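PDB 3OG2: beta-galactosidase from Trichoderma reesei, which probably hydrolyses terminal non-reducing beta-D-galactose residues from beta-D-galactosides, as a glycoside hydrolase of family 35. Local coordinates for residues E278-A283 with A297-E302; E304-K309 with A413-T418; H63-L68 with Y322-G327; A346-D351 with E357-L362. One frame throughout, in Å; residues are numbered along the deposited sequence.

Contact 1 of 4, residues E278-A283 with A297-E302; sequences EFQGGA and ALVNHE. With MAN (alpha-D-mannopyranose), chain B; MAN (alpha-D-mannopyranose), chain C.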
# COMPACT_ATOMS: atom_id res chain seq x y z
N GLU A 278 2.77 -2.69 -12.04
CA GLU A 278 3.27 -2.66 -10.67
C GLU A 278 4.78 -2.51 -10.75
O GLU A 278 5.45 -3.39 -11.32
CB GLU A 278 3.03 -3.91 -9.84
CG GLU A 278 1.54 -4.27 -9.75
CD GLU A 278 1.40 -5.64 -9.12
OE1 GLU A 278 2.34 -6.16 -8.45
OE2 GLU A 278 0.32 -6.24 -9.26
N PHE A 279 5.29 -1.43 -10.19
CA PHE A 279 6.74 -1.29 -10.06
C PHE A 279 7.05 -1.05 -8.59
O PHE A 279 6.36 -0.27 -7.91
CB PHE A 279 7.28 -0.18 -10.95
CG PHE A 279 8.82 -0.27 -10.95
CD1 PHE A 279 9.48 -1.23 -11.74
CD2 PHE A 279 9.57 0.55 -10.11
CE1 PHE A 279 10.87 -1.32 -11.68
CE2 PHE A 279 10.94 0.44 -10.07
CZ PHE A 279 11.60 -0.50 -10.83
N GLN A 280 8.11 -1.68 -8.09
CA GLN A 280 8.46 -1.64 -6.68
C GLN A 280 8.45 -0.26 -6.05
O GLN A 280 9.19 0.67 -6.47
CB GLN A 280 9.87 -2.25 -6.59
CG GLN A 280 10.35 -2.41 -5.15
CD GLN A 280 11.38 -3.52 -5.03
OE1 GLN A 280 12.09 -3.88 -5.99
NE2 GLN A 280 11.45 -4.11 -3.84
N GLY A 281 7.64 -0.15 -5.00
CA GLY A 281 7.59 1.02 -4.13
C GLY A 281 7.90 0.68 -2.68
O GLY A 281 7.76 1.59 -1.84
N GLY A 282 8.26 -0.54 -2.39
CA GLY A 282 8.59 -0.94 -1.03
C GLY A 282 8.83 -2.44 -1.06
O GLY A 282 9.22 -3.02 -2.10
N ALA A 283 8.56 -3.08 0.06
CA ALA A 283 8.69 -4.54 0.16
C ALA A 283 7.70 -5.03 1.18
O ALA A 283 7.43 -4.29 2.14
CB ALA A 283 10.10 -4.89 0.59
N ALA A 297 14.31 1.71 4.16
CA ALA A 297 15.72 2.09 3.95
C ALA A 297 16.25 1.38 2.70
O ALA A 297 17.09 1.97 2.03
CB ALA A 297 16.55 1.74 5.16
N LEU A 298 15.75 0.21 2.40
CA LEU A 298 16.13 -0.48 1.17
C LEU A 298 15.50 0.30 0.02
O LEU A 298 16.18 0.76 -0.90
CB LEU A 298 15.65 -1.94 1.18
CG LEU A 298 15.84 -2.70 -0.14
CD1 LEU A 298 17.32 -2.84 -0.51
CD2 LEU A 298 15.20 -4.08 -0.06
N VAL A 299 14.19 0.47 0.08
CA VAL A 299 13.48 1.06 -1.04
C VAL A 299 13.31 2.56 -0.76
O VAL A 299 12.21 3.05 -0.53
CB VAL A 299 12.14 0.36 -1.29
CG1 VAL A 299 11.49 0.89 -2.54
CG2 VAL A 299 12.34 -1.18 -1.36
N ASN A 300 14.45 3.25 -0.79
CA ASN A 300 14.48 4.64 -0.29
C ASN A 300 14.50 5.65 -1.42
O ASN A 300 14.22 5.32 -2.59
CB ASN A 300 15.67 4.76 0.67
CG ASN A 300 17.01 4.73 -0.06
OD1 ASN A 300 17.07 4.44 -1.24
ND2 ASN A 300 18.06 5.06 0.66
N HIS A 301 14.81 6.91 -1.11
CA HIS A 301 14.80 7.94 -2.16
C HIS A 301 15.85 7.69 -3.24
O HIS A 301 15.69 8.11 -4.39
CB HIS A 301 14.98 9.33 -1.50
CG HIS A 301 16.31 9.54 -0.90
ND1 HIS A 301 16.71 9.06 0.34
CD2 HIS A 301 17.37 10.22 -1.42
CE1 HIS A 301 17.99 9.45 0.54
NE2 HIS A 301 18.41 10.14 -0.50
N GLU A 302 16.96 7.03 -2.85
CA GLU A 302 18.02 6.72 -3.80
C GLU A 302 17.54 5.67 -4.80
O GLU A 302 17.77 5.77 -6.00
CB GLU A 302 19.28 6.23 -3.08
CG GLU A 302 19.87 7.35 -2.24
CD GLU A 302 21.04 6.93 -1.38
OE1 GLU A 302 21.02 5.76 -0.93
OE2 GLU A 302 21.90 7.78 -1.09
C1 MAN B . 22.76 13.66 1.04
C2 MAN B . 22.96 13.63 -0.47
C3 MAN B . 22.02 12.65 -1.16
C4 MAN B . 22.17 11.29 -0.50
C5 MAN B . 21.85 11.41 1.00
C6 MAN B . 22.16 10.06 1.71
O2 MAN B . 24.30 13.21 -0.65
O3 MAN B . 22.32 12.56 -2.54
O4 MAN B . 21.24 10.42 -1.08
O5 MAN B . 22.75 12.37 1.56
O6 MAN B . 21.70 10.12 3.05
C1 MAN C . 19.00 7.73 6.39
C2 MAN C . 19.88 6.89 5.42
C3 MAN C . 18.98 6.48 4.22
C4 MAN C . 17.80 5.63 4.69
C5 MAN C . 17.02 6.40 5.76
C6 MAN C . 16.09 5.35 6.46
O2 MAN C . 20.38 5.78 6.10
O3 MAN C . 19.68 5.59 3.33
O4 MAN C . 16.90 5.53 3.56
O5 MAN C . 17.87 6.98 6.74
O6 MAN C . 15.17 6.18 7.21

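Contact 2 of 4, residues E304-K309 with A413-T418; sequences ERVFYK and ANYSST. With NAG (2-acetamido-2-deoxy-beta-D-glucopyranose), chain D; MAN (alpha-D-mannopyranose), chain B.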
# COMPACT_ATOMS: atom_id res chain seq x y z
N GLU A 304 14.51 5.27 -5.63
CA GLU A 304 13.55 5.91 -6.55
C GLU A 304 14.25 6.67 -7.65
O GLU A 304 13.91 6.57 -8.84
CB GLU A 304 12.60 6.90 -5.82
CG GLU A 304 11.70 6.12 -4.82
CD GLU A 304 10.78 7.11 -4.13
OE1 GLU A 304 11.24 8.30 -3.92
OE2 GLU A 304 9.70 6.73 -3.72
N ARG A 305 15.26 7.48 -7.27
CA ARG A 305 15.82 8.30 -8.39
C ARG A 305 16.59 7.42 -9.36
O ARG A 305 16.49 7.69 -10.57
CB ARG A 305 16.57 9.47 -7.85
CG ARG A 305 17.77 9.05 -7.04
CD ARG A 305 18.10 10.22 -6.05
NE ARG A 305 19.40 9.90 -5.48
CZ ARG A 305 20.04 10.62 -4.55
NH1 ARG A 305 19.51 11.72 -3.97
NH2 ARG A 305 21.25 10.21 -4.17
N VAL A 306 17.30 6.37 -8.92
CA VAL A 306 17.99 5.53 -9.93
C VAL A 306 17.03 4.64 -10.67
O VAL A 306 17.03 4.58 -11.92
CB VAL A 306 19.10 4.68 -9.26
CG1 VAL A 306 19.77 3.77 -10.29
CG2 VAL A 306 20.15 5.55 -8.56
N PHE A 307 16.19 3.88 -9.93
CA PHE A 307 15.36 2.91 -10.64
C PHE A 307 14.17 3.53 -11.37
O PHE A 307 13.78 3.03 -12.44
CB PHE A 307 14.81 1.85 -9.66
CG PHE A 307 15.84 0.80 -9.27
CD1 PHE A 307 16.80 1.06 -8.31
CD2 PHE A 307 15.76 -0.47 -9.91
CE1 PHE A 307 17.69 0.08 -7.94
CE2 PHE A 307 16.70 -1.46 -9.54
CZ PHE A 307 17.64 -1.18 -8.57
N TYR A 308 13.56 4.58 -10.84
CA TYR A 308 12.38 5.13 -11.53
C TYR A 308 12.82 5.89 -12.77
O TYR A 308 12.19 5.80 -13.83
CB TYR A 308 11.51 6.00 -10.64
CG TYR A 308 10.85 5.25 -9.47
CD1 TYR A 308 11.05 3.90 -9.25
CD2 TYR A 308 10.01 5.96 -8.62
CE1 TYR A 308 10.43 3.26 -8.18
CE2 TYR A 308 9.40 5.33 -7.55
CZ TYR A 308 9.61 3.99 -7.34
OH TYR A 308 9.00 3.37 -6.28
N LYS A 309 13.93 6.63 -12.69
CA LYS A 309 14.42 7.29 -13.92
C LYS A 309 14.92 6.25 -14.91
O LYS A 309 14.86 6.52 -16.12
CB LYS A 309 15.53 8.29 -13.56
CG LYS A 309 14.96 9.48 -12.76
CD LYS A 309 16.04 10.45 -12.30
CE LYS A 309 15.42 11.48 -11.33
NZ LYS A 309 16.36 12.53 -10.94
N ALA A 413 27.82 3.98 -14.36
CA ALA A 413 27.92 2.77 -15.14
C ALA A 413 27.71 1.51 -14.32
O ALA A 413 27.05 0.57 -14.76
CB ALA A 413 29.31 2.67 -15.80
N ASN A 414 28.27 1.45 -13.10
CA ASN A 414 27.87 0.52 -12.07
C ASN A 414 26.70 1.19 -11.35
O ASN A 414 26.89 2.12 -10.60
CB ASN A 414 29.04 0.24 -11.12
CG ASN A 414 28.57 -0.62 -9.96
OD1 ASN A 414 27.41 -1.01 -9.83
ND2 ASN A 414 29.49 -0.88 -9.03
N TYR A 415 25.49 0.71 -11.59
CA TYR A 415 24.29 1.39 -11.15
C TYR A 415 24.26 1.48 -9.63
O TYR A 415 23.49 2.32 -9.12
CB TYR A 415 23.00 0.73 -11.69
CG TYR A 415 22.51 -0.40 -10.80
CD1 TYR A 415 23.07 -1.68 -10.86
CD2 TYR A 415 21.49 -0.18 -9.90
CE1 TYR A 415 22.66 -2.72 -10.08
CE2 TYR A 415 21.05 -1.18 -9.07
CZ TYR A 415 21.62 -2.44 -9.17
OH TYR A 415 21.16 -3.41 -8.34
N SER A 416 24.93 0.60 -8.93
CA SER A 416 24.98 0.50 -7.46
C SER A 416 25.92 1.53 -6.86
O SER A 416 25.95 1.72 -5.63
CB SER A 416 25.40 -0.96 -7.12
OG SER A 416 25.75 -1.04 -5.72
N SER A 417 26.77 2.14 -7.69
CA SER A 417 27.90 2.89 -7.20
C SER A 417 27.50 4.03 -6.25
O SER A 417 26.57 4.81 -6.52
CB SER A 417 28.65 3.53 -8.37
OG SER A 417 29.75 4.29 -7.82
N THR A 418 28.24 4.11 -5.14
CA THR A 418 28.04 5.20 -4.21
C THR A 418 29.15 6.23 -4.37
O THR A 418 29.24 7.16 -3.55
CB THR A 418 28.06 4.69 -2.76
OG1 THR A 418 29.29 3.98 -2.54
CG2 THR A 418 26.88 3.71 -2.55
C1 NAG D . 29.11 -1.36 -7.72
C2 NAG D . 30.20 -2.40 -7.47
C3 NAG D . 30.09 -2.93 -6.05
C4 NAG D . 29.80 -1.92 -4.93
C5 NAG D . 28.75 -0.87 -5.35
C6 NAG D . 28.65 0.33 -4.43
C7 NAG D . 30.76 -3.66 -9.54
C8 NAG D . 30.21 -4.72 -10.46
N2 NAG D . 30.12 -3.53 -8.38
O3 NAG D . 31.13 -3.84 -5.77
O4 NAG D . 29.29 -2.65 -3.85
O5 NAG D . 29.12 -0.45 -6.65
O6 NAG D . 29.85 1.11 -4.53
O7 NAG D . 31.93 -3.30 -9.74
C1 MAN B . 22.76 13.66 1.04
C2 MAN B . 22.96 13.63 -0.47
C3 MAN B . 22.02 12.65 -1.16
C4 MAN B . 22.17 11.29 -0.50
C5 MAN B . 21.85 11.41 1.00
C6 MAN B . 22.16 10.06 1.71
O2 MAN B . 24.30 13.21 -0.65
O3 MAN B . 22.32 12.56 -2.54
O4 MAN B . 21.24 10.42 -1.08
O5 MAN B . 22.75 12.37 1.56
O6 MAN B . 21.70 10.12 3.05

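Contact 3 of 4, residues H63-L68 with Y322-G327; sequences HKIKAL and YMTFGG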
# COMPACT_ATOMS: atom_id res chain seq x y z
N HIS A 63 -5.26 13.20 -1.56
CA HIS A 63 -4.60 14.49 -1.58
C HIS A 63 -3.08 14.34 -1.58
O HIS A 63 -2.34 15.06 -2.22
CB HIS A 63 -4.94 15.27 -0.29
CG HIS A 63 -6.23 15.97 -0.25
ND1 HIS A 63 -6.83 16.37 0.92
CD2 HIS A 63 -6.96 16.42 -1.29
CE1 HIS A 63 -7.94 17.02 0.61
NE2 HIS A 63 -8.05 17.06 -0.73
N LYS A 64 -2.61 13.36 -0.78
CA LYS A 64 -1.16 13.14 -0.63
C LYS A 64 -0.61 12.55 -1.94
O LYS A 64 0.53 12.87 -2.32
CB LYS A 64 -0.92 12.23 0.57
CG LYS A 64 -1.14 12.99 1.87
CD LYS A 64 -1.30 12.13 3.11
CE LYS A 64 -1.41 13.09 4.31
NZ LYS A 64 -1.74 12.39 5.55
N ILE A 65 -1.37 11.72 -2.64
CA ILE A 65 -0.88 11.18 -3.93
C ILE A 65 -0.98 12.23 -5.02
O ILE A 65 -0.05 12.39 -5.81
CB ILE A 65 -1.69 9.92 -4.24
CG1 ILE A 65 -1.29 8.85 -3.21
CG2 ILE A 65 -1.47 9.48 -5.69
CD1 ILE A 65 -2.04 7.55 -3.34
N LYS A 66 -2.06 12.99 -5.08
CA LYS A 66 -2.18 14.06 -6.08
C LYS A 66 -1.03 15.06 -5.93
O LYS A 66 -0.51 15.57 -6.91
CB LYS A 66 -3.54 14.75 -5.90
CG LYS A 66 -3.81 15.86 -6.87
CD LYS A 66 -4.23 15.36 -8.24
CE LYS A 66 -4.68 16.59 -9.08
NZ LYS A 66 -5.08 16.09 -10.42
N ALA A 67 -0.64 15.34 -4.68
CA ALA A 67 0.42 16.32 -4.50
C ALA A 67 1.76 15.82 -5.01
O ALA A 67 2.68 16.64 -5.23
CB ALA A 67 0.50 16.67 -3.00
N LEU A 68 1.98 14.53 -5.19
CA LEU A 68 3.19 14.00 -5.81
C LEU A 68 3.28 14.37 -7.30
O LEU A 68 4.30 14.18 -7.94
CB LEU A 68 3.21 12.47 -5.76
CG LEU A 68 3.31 11.84 -4.38
CD1 LEU A 68 3.06 10.34 -4.46
CD2 LEU A 68 4.71 12.09 -3.81
N TYR A 322 3.75 0.24 -6.62
CA TYR A 322 3.12 -0.71 -5.69
C TYR A 322 4.07 -0.82 -4.50
O TYR A 322 5.17 -1.37 -4.73
CB TYR A 322 2.93 -2.06 -6.42
CG TYR A 322 2.16 -3.03 -5.56
CD1 TYR A 322 2.69 -3.65 -4.42
CD2 TYR A 322 0.82 -3.36 -5.86
CE1 TYR A 322 1.99 -4.52 -3.65
CE2 TYR A 322 0.07 -4.24 -5.09
CZ TYR A 322 0.66 -4.81 -3.98
OH TYR A 322 -0.07 -5.65 -3.18
N MET A 323 3.72 -0.52 -3.27
CA MET A 323 2.56 0.27 -2.84
C MET A 323 2.95 1.75 -2.79
O MET A 323 4.14 2.08 -2.60
CB MET A 323 2.16 -0.12 -1.42
CG MET A 323 1.66 -1.57 -1.27
SD MET A 323 0.22 -1.94 -2.30
CE MET A 323 -1.05 -0.97 -1.48
N THR A 324 1.96 2.63 -2.87
CA THR A 324 2.17 4.04 -2.53
C THR A 324 1.65 4.32 -1.13
O THR A 324 2.33 5.01 -0.37
CB THR A 324 1.56 4.92 -3.61
OG1 THR A 324 2.30 4.68 -4.84
CG2 THR A 324 1.70 6.40 -3.30
N PHE A 325 0.50 3.79 -0.77
CA PHE A 325 0.02 3.79 0.61
C PHE A 325 -0.38 2.34 0.90
O PHE A 325 -1.26 1.84 0.16
CB PHE A 325 -1.16 4.76 0.82
CG PHE A 325 -1.84 4.48 2.17
CD1 PHE A 325 -1.22 4.80 3.36
CD2 PHE A 325 -3.11 3.88 2.17
CE1 PHE A 325 -1.85 4.52 4.57
CE2 PHE A 325 -3.72 3.62 3.38
CZ PHE A 325 -3.10 3.95 4.58
N GLY A 326 0.18 1.68 1.89
CA GLY A 326 -0.09 0.29 2.16
C GLY A 326 -1.22 0.04 3.11
O GLY A 326 -2.02 -0.88 2.93
N GLY A 327 -1.35 0.82 4.20
CA GLY A 327 -2.40 0.56 5.18
C GLY A 327 -2.12 -0.67 6.05
O GLY A 327 -0.95 -1.01 6.35

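Contact 4 of 4, residues A346-D351 with E357-L362; sequences ASIRED and EKYSEL. With NAG (2-acetamido-2-deoxy-beta-D-glucopyranose), chain E; MAN (alpha-D-mannopyranose), chain F; BMA (beta-D-mannopyranose), chain G.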
# COMPACT_ATOMS: atom_id res chain seq x y z
N ALA A 346 6.44 2.09 2.19
CA ALA A 346 5.97 2.93 1.08
C ALA A 346 6.23 4.41 1.34
O ALA A 346 6.53 4.85 2.45
CB ALA A 346 4.47 2.71 0.88
N SER A 347 6.09 5.17 0.26
CA SER A 347 6.27 6.65 0.36
C SER A 347 5.27 7.30 1.28
O SER A 347 5.64 8.32 1.87
CB SER A 347 6.19 7.30 -1.01
OG SER A 347 4.97 7.02 -1.66
N ILE A 348 4.07 6.75 1.42
CA ILE A 348 3.13 7.21 2.44
C ILE A 348 3.05 6.13 3.51
O ILE A 348 2.78 4.98 3.17
CB ILE A 348 1.75 7.47 1.83
CG1 ILE A 348 1.84 8.44 0.64
CG2 ILE A 348 0.81 7.96 2.91
CD1 ILE A 348 0.54 8.66 -0.13
N ARG A 349 3.37 6.49 4.76
CA ARG A 349 3.42 5.49 5.81
C ARG A 349 2.02 4.93 6.11
O ARG A 349 0.98 5.53 5.74
CB ARG A 349 3.89 6.13 7.10
CG ARG A 349 5.37 6.56 7.08
CD ARG A 349 5.67 7.13 8.46
NE ARG A 349 7.02 7.69 8.58
CZ ARG A 349 8.07 6.98 8.90
NH1 ARG A 349 7.99 5.66 9.15
NH2 ARG A 349 9.26 7.61 9.00
N GLU A 350 1.99 3.84 6.87
CA GLU A 350 0.73 3.22 7.29
C GLU A 350 -0.16 4.17 8.03
O GLU A 350 -1.37 4.09 7.91
CB GLU A 350 1.13 2.03 8.19
CG GLU A 350 -0.06 1.28 8.76
CD GLU A 350 0.38 -0.00 9.46
OE1 GLU A 350 1.60 -0.14 9.76
OE2 GLU A 350 -0.48 -0.88 9.72
N ASP A 351 0.46 5.08 8.82
CA ASP A 351 -0.31 6.10 9.57
C ASP A 351 -0.55 7.36 8.72
O ASP A 351 -1.03 8.37 9.27
CB ASP A 351 0.37 6.37 10.90
CG ASP A 351 1.70 7.07 10.76
OD1 ASP A 351 2.11 7.48 9.65
OD2 ASP A 351 2.41 7.24 11.80
N GLU A 357 11.86 10.64 3.18
CA GLU A 357 12.48 11.39 2.07
C GLU A 357 12.00 10.90 0.71
O GLU A 357 11.87 11.67 -0.24
CB GLU A 357 13.98 11.30 2.20
CG GLU A 357 14.68 12.25 1.20
CD GLU A 357 16.11 12.64 1.59
OE1 GLU A 357 16.52 12.53 2.79
OE2 GLU A 357 16.85 13.09 0.70
N LYS A 358 11.74 9.58 0.63
CA LYS A 358 11.30 9.03 -0.66
C LYS A 358 10.01 9.67 -1.12
O LYS A 358 9.76 9.75 -2.32
CB LYS A 358 11.13 7.48 -0.62
CG LYS A 358 10.18 7.03 0.48
CD LYS A 358 10.07 5.53 0.57
CE LYS A 358 9.50 4.89 -0.71
NZ LYS A 358 9.51 3.39 -0.60
N TYR A 359 9.14 10.16 -0.26
CA TYR A 359 7.93 10.89 -0.70
C TYR A 359 8.35 12.12 -1.49
O TYR A 359 7.83 12.41 -2.58
CB TYR A 359 7.04 11.24 0.53
CG TYR A 359 5.82 12.03 0.10
CD1 TYR A 359 5.85 13.44 0.00
CD2 TYR A 359 4.62 11.36 -0.23
CE1 TYR A 359 4.76 14.18 -0.41
CE2 TYR A 359 3.52 12.09 -0.64
CZ TYR A 359 3.60 13.49 -0.72
OH TYR A 359 2.54 14.27 -1.12
N SER A 360 9.23 12.94 -0.87
CA SER A 360 9.56 14.22 -1.51
C SER A 360 10.31 14.00 -2.81
O SER A 360 10.09 14.75 -3.77
CB SER A 360 10.38 15.07 -0.55
OG SER A 360 9.65 15.28 0.67
N GLU A 361 11.16 12.95 -2.85
CA GLU A 361 11.86 12.66 -4.13
C GLU A 361 10.86 12.22 -5.20
O GLU A 361 10.98 12.60 -6.36
CB GLU A 361 12.88 11.58 -3.88
CG GLU A 361 13.40 10.97 -5.19
CD GLU A 361 14.08 11.91 -6.17
OE1 GLU A 361 14.82 12.80 -5.66
OE2 GLU A 361 13.94 11.80 -7.44
N LEU A 362 9.84 11.42 -4.80
CA LEU A 362 8.85 10.98 -5.79
C LEU A 362 8.07 12.16 -6.33
O LEU A 362 7.75 12.18 -7.53
CB LEU A 362 7.96 9.94 -5.13
CG LEU A 362 6.96 9.23 -6.01
CD1 LEU A 362 7.59 8.63 -7.26
CD2 LEU A 362 6.30 8.12 -5.17
C1 NAG E . 12.02 14.79 6.50
C2 NAG E . 13.11 15.20 5.51
C3 NAG E . 13.91 14.01 5.05
C4 NAG E . 14.46 13.25 6.27
C5 NAG E . 13.28 12.89 7.20
C6 NAG E . 13.73 12.25 8.50
C7 NAG E . 12.35 17.14 4.19
C8 NAG E . 11.43 17.60 3.10
N2 NAG E . 12.45 15.82 4.34
O3 NAG E . 14.94 14.40 4.19
O4 NAG E . 15.05 12.04 5.79
O5 NAG E . 12.65 14.12 7.58
O6 NAG E . 14.71 13.03 9.15
O7 NAG E . 12.85 17.93 5.00
C1 MAN F . 18.99 14.45 4.00
C2 MAN F . 19.48 14.03 2.62
C3 MAN F . 20.97 14.46 2.51
C4 MAN F . 21.08 15.98 2.74
C5 MAN F . 20.53 16.30 4.15
C6 MAN F . 20.51 17.82 4.37
O2 MAN F . 18.70 14.70 1.64
O3 MAN F . 21.37 14.18 1.14
O4 MAN F . 22.45 16.34 2.70
O5 MAN F . 19.17 15.85 4.21
O6 MAN F . 20.15 18.10 5.73
C1 BMA G . 16.22 11.72 6.34
C2 BMA G . 16.70 10.36 5.82
C3 BMA G . 18.08 10.06 6.41
C4 BMA G . 19.07 11.19 6.08
C5 BMA G . 18.46 12.53 6.58
C6 BMA G . 19.33 13.73 6.31
O2 BMA G . 16.72 10.33 4.38
O3 BMA G . 18.55 8.86 5.81
O4 BMA G . 20.27 10.92 6.83
O5 BMA G . 17.17 12.74 5.93
O6 BMA G . 19.79 13.70 4.92

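Contact 1 of 4, residues E278-A283 with A297-E302
V299 carries nearly all of this contact, laying its two methyl branches against the turn at G281 and G282. With CG1 opposite the backbone N (chi1 -174°), that branch lies 3.5 Å from G282 N and beside the carbonyl carbon of G281. CG2 approaches the G282 carbonyl and stands 3.9 Å from Q280 NE2. The branched valine thus rests on glycine main chain, and G282 suits its place because its backbone angles (175°/-151°) lie where glycine is favoured. The Q280 side chain, extended beyond CG, runs at a slant to V299 and donates from NE2 to G282 O at 3.0 Å, the acceptor lying nearly in its amide plane. The same amide also bonds to G243 O and L242 N, so its rotation is fixed and its buried polar atoms are matched. On the far side of V299 the chain faces sugars. N300 ND2 donates to O4 of the chain C mannose at 3.2 Å. H301 NE2 donates a hydrogen bond to O4 of the chain B mannose at 2.9 Å, and that hydroxyl in turn donates to E302 OE2. The inverse gamma turn centred on V299 links helix 292-298 to helix 301-313, whose N-cap is N300. The contact sets this turn against the end of strand 275-280, which lies between strands 236-239 and 318-321 in the barrel sheet.

Contact 2 of 4, residues E304-K309 with A413-T418
F307 holds CG opposite its carbonyl carbon (chi1 -77°), while Y415 has CG between its backbone N and carbonyl carbon (chi1 86°); these two settings send the rings toward one another across the interface. F307 CZ comes to 3.4 Å from Y415 CE2, and the planes stand almost perpendicular, at 89°. The rings nevertheless meet obliquely, so the fit is one of corner carbons and neither a stack nor a true edge-to-face pair. V306 adds a smaller patch one residue earlier on the helix, its CG1 lying 4.3 Å from Y415 CD2 at the edge of the tyrosine ring. Aromatic and branched aliphatic residues suit a buried seam without hydrogen bonds across it, and tyrosine has the further merit that its hydroxyl bonds to P253 O. On the helix side, W252 meets the F307 ring edge-to-face. R305 points elsewhere, its chain extended from CG to NE, and donates from NH2 to O3 of the chain B mannose at 3.1 Å; its NE bonds to R448 O. On the loop side, N414 OD1 accepts from S416 N at 3.1 Å, with the donor well above the carbonyl plane, while N414 ND2 is joined covalently to C1 of N-acetylglucosamine. N414, Y415 and S416 form an N-glycosylation sequon. Here it occupies an Asx turn within a type I beta turn, on a loop between two strands of the largely beta-stranded domain 2 where that domain meets the TIM barrel.

Contact 3 of 4, residues H63-L68 with Y322-G327
Between the first barrel helix, 58-66, and the chain leaving strand 318-321 of the TIM barrel, a small apolar junction joins I65 and L68 to T324. The methyl of T324 does all the touching on its side: CG2 lies 3.9 Å from both CG1 and CD1 of I65 and 4.3 Å from L68 CD1. This follows from the T324 rotamer, which sets CG2 opposite the backbone N (chi1 -65°) and leaves OG1 beside that N, where the hydroxyl bonds to I321 O. Threonine therefore serves two needs in a buried place, an apolar branch for the helix and a polar one for the main chain. The I65 side chain, extended out to CD1, meets T324 at a slant and also touches I348. L68, three residues on, reaches further to Y359 and L362 of helix 357-370. In 322-327, the peptide between Y322 and M323 is cis, and the M323 sulfur sits 3.3 Å above the centre of the Y322 ring. I65 packs on V47 within its own beta-alpha-beta unit (38-47, 58-66, 72-76), while T324 brings in the chain after the last strand, 318-321, which pairs with 38-47; the contact thus lies where the TIM barrel closes on itself.

Contact 4 of 4, residues A346-D351 with E357-L362
S347 sits at the tight centre of this contact, pressed against K358, Y359 and L362 of helix 357-370. S347 O lies 3.5 Å from Y359 CB, and S347 N is 3.6 Å from K358 CE. The small serine allows this close approach of backbones; its hydroxyl, placed between the backbone N and carbonyl carbon (chi1 57°), comes to 3.9 Å from L362 CD2. I348 adds an apolar contact, with CG1 at 4.1 Å from Y359 CD2. The aliphatic part of K358 covers the loop, then bends at chi3 so that its ammonium reaches three carbonyl oxygens, those of V299, G281 and G345. Such a cradle suits a buried lysine and probably favours its charged form. Y359 ends likewise on a carbonyl, K64 O. Beyond I348 the fit loosens: R349, E350 and D351 make no contact with 357-362 and are partly exposed, R349 pairing with D355 and E293. E357 faces glycan, its OE1 accepting from O2 of the beta-mannose at 2.7 Å and its OE2 from O2 of the chain F mannose at 2.6 Å; Y556 also bonds to OE2. The loop and helix form the last beta-to-alpha connection of the TIM barrel, following strand 318-321.

Overall arrangement
Contacts 1, 3 and 4 lie within the TIM barrel, their centres 8 to 13 Å apart. Contact 2, whose centre is about 12 Å from that of contact 1 and about 23 Å from that of contact 3, joins the barrel to domain 2. Along the chain, 63-68 comes first, then 278-283, 297-302, 304-309, 322-327, 346-351, 357-362 and finally 413-418. Contacts 1 and 2 share helix 301-313, and Y308 of contact 2 reaches Q280 of contact 1. Helix 357-370 ties contact 4 to contact 1 through K358 and to contact 3 through Y359. Contact 1 thus begins at E278, a galactose-binding residue in another structure of this protein, and contact 2 lies at the domain boundary.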